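Long-range contact in FKBP-type peptidyl-prolyl cis-trans isomerase fkpA (Escherichia coli, PDB 1Q6H), which speeds protein folding by catalysing cis-trans isomerisation of peptidyl-proline bonds and also acts as a folding chaperone in the periplasm: residues V127-K132 with G187-L192. Residues are numbered along the deposited sequence; the frame is centred on the assembly and turned at random.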
loop_
_atom_site.group_PDB
_atom_site.type_symbol
_atom_site.label_atom_id
_atom_site.label_comp_id
_atom_site.label_asym_id
_atom_site.label_seq_id
_atom_site.Cartn_x
_atom_site.Cartn_y
_atom_site.Cartn_z
ATOM N N VAL A 127 3.603 45.279 -18.665
ATOM C CA VAL A 127 3.187 45.152 -20.036
ATOM C C VAL A 127 4.445 45.289 -20.834
ATOM O O VAL A 127 5.229 46.201 -20.604
ATOM C CB VAL A 127 2.188 46.253 -20.481
ATOM C CG1 VAL A 127 1.861 46.147 -21.985
ATOM C CG2 VAL A 127 0.908 46.181 -19.657
ATOM N N VAL A 128 4.647 44.361 -21.753
ATOM C CA VAL A 128 5.802 44.383 -22.638
ATOM C C VAL A 128 5.327 44.910 -23.981
ATOM O O VAL A 128 5.953 45.806 -24.540
ATOM C CB VAL A 128 6.420 43.001 -22.741
ATOM C CG1 VAL A 128 7.605 42.996 -23.646
ATOM C CG2 VAL A 128 6.820 42.518 -21.341
ATOM N N GLU A 129 4.197 44.381 -24.445
ATOM C CA GLU A 129 3.535 44.824 -25.673
ATOM C C GLU A 129 2.051 44.842 -25.441
ATOM O O GLU A 129 1.484 43.866 -24.973
ATOM C CB GLU A 129 3.782 43.875 -26.842
ATOM C CG GLU A 129 5.228 43.811 -27.223
ATOM C CD GLU A 129 5.477 42.980 -28.458
ATOM O OE1 GLU A 129 4.511 42.669 -29.199
ATOM O OE2 GLU A 129 6.662 42.668 -28.695
ATOM N N ALA A 130 1.428 45.950 -25.788
ATOM C CA ALA A 130 0.008 46.136 -25.593
ATOM C C ALA A 130 -0.816 45.218 -26.436
ATOM O O ALA A 130 -1.860 44.753 -26.005
ATOM C CB ALA A 130 -0.395 47.559 -25.941
ATOM N N GLY A 131 -0.341 44.974 -27.652
ATOM C CA GLY A 131 -1.099 44.229 -28.632
ATOM C C GLY A 131 -2.169 45.148 -29.178
ATOM O O GLY A 131 -2.162 46.343 -28.903
ATOM N N LYS A 132 -3.119 44.591 -29.930
ATOM C CA LYS A 132 -4.105 45.406 -30.594
ATOM C C LYS A 132 -5.367 44.602 -30.806
ATOM O O LYS A 132 -5.305 43.467 -31.236
ATOM C CB LYS A 132 -3.531 45.868 -31.934
ATOM C CG LYS A 132 -4.444 46.700 -32.778
ATOM C CD LYS A 132 -3.686 47.389 -33.922
ATOM C CE LYS A 132 -4.531 48.506 -34.514
ATOM N NZ LYS A 132 -3.746 49.490 -35.262
ATOM N N GLY A 187 -2.083 39.836 -29.465
ATOM C CA GLY A 187 -0.758 40.147 -29.952
ATOM C C GLY A 187 0.180 40.680 -28.885
ATOM O O GLY A 187 1.390 40.849 -29.119
ATOM N N GLY A 188 -0.377 40.971 -27.712
ATOM C CA GLY A 188 0.396 41.501 -26.616
ATOM C C GLY A 188 1.207 40.503 -25.813
ATOM O O GLY A 188 1.107 39.301 -25.993
ATOM N N LYS A 189 2.039 41.037 -24.924
ATOM C CA LYS A 189 2.905 40.229 -24.093
ATOM C C LYS A 189 2.960 40.898 -22.731
ATOM O O LYS A 189 3.051 42.124 -22.645
ATOM C CB LYS A 189 4.312 40.176 -24.690
ATOM C CG LYS A 189 4.321 39.782 -26.134
ATOM C CD LYS A 189 5.709 39.703 -26.721
ATOM C CE LYS A 189 5.653 39.148 -28.157
ATOM N NZ LYS A 189 4.350 39.390 -28.828
ATOM N N ILE A 190 2.903 40.115 -21.660
ATOM C CA ILE A 190 2.874 40.685 -20.319
ATOM C C ILE A 190 3.553 39.746 -19.363
ATOM O O ILE A 190 3.514 38.549 -19.556
ATOM C CB ILE A 190 1.434 40.911 -19.868
ATOM C CG1 ILE A 190 1.402 41.618 -18.518
ATOM C CG2 ILE A 190 0.662 39.573 -19.741
ATOM C CD1 ILE A 190 0.009 42.172 -18.186
ATOM N N LYS A 191 4.259 40.308 -18.393
ATOM C CA LYS A 191 4.848 39.522 -17.348
ATOM C C LYS A 191 3.965 39.684 -16.125
ATOM O O LYS A 191 3.593 40.814 -15.718
ATOM C CB LYS A 191 6.271 39.965 -17.096
ATOM C CG LYS A 191 6.956 39.324 -15.914
ATOM C CD LYS A 191 8.421 39.810 -15.854
ATOM C CE LYS A 191 9.120 39.413 -14.562
ATOM N NZ LYS A 191 10.621 39.573 -14.690
ATOM N N LEU A 192 3.587 38.561 -15.545
ATOM C CA LEU A 192 2.734 38.580 -14.359
ATOM C C LEU A 192 3.496 38.045 -13.183
ATOM O O LEU A 192 4.139 36.989 -13.284
ATOM C CB LEU A 192 1.477 37.730 -14.575
ATOM C CG LEU A 192 0.600 38.088 -15.762
ATOM C CD1 LEU A 192 -0.488 37.067 -15.944
ATOM C CD2 LEU A 192 -0.002 39.424 -15.618
#
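With CG set beside the backbone N in both E129 (chi1 -64°) and K189 (chi1 -51°), the two side chains rise side by side from the same face of an antiparallel pair interrupted by a classic beta bulge. The bulge illustrates how a sheet absorbs one extra residue: V128 and E129 together face K189, and their amides converge on K189 O, V128 N at 2.9 Å and E129 N at 3.1 Å, the latter almost straight. K189 N answers to E129 O at 2.9 Å. Before the bulge, V127 and I190 form a non-hydrogen-bonded pair, and V127 CG2 meets I190 CD1 at 4.4 Å on the opposite face. Here the end of strand 124-127 is tied to strand 189-194 in the FKBP domain, and strand 214-223 flanks the latter on its other side, with K189 also touching E219. Above the bulge, CD of K189 packs 3.7 Å from CD of E129; a methionine in place of this lysine would probably leave the E129 carboxylate without the ammonium group beside it. The lysine bends at its last torsion (chi4 26°), and NZ ends 3.3 Å from E129 OE1, a salt bridge whose hydrogen bond is weak.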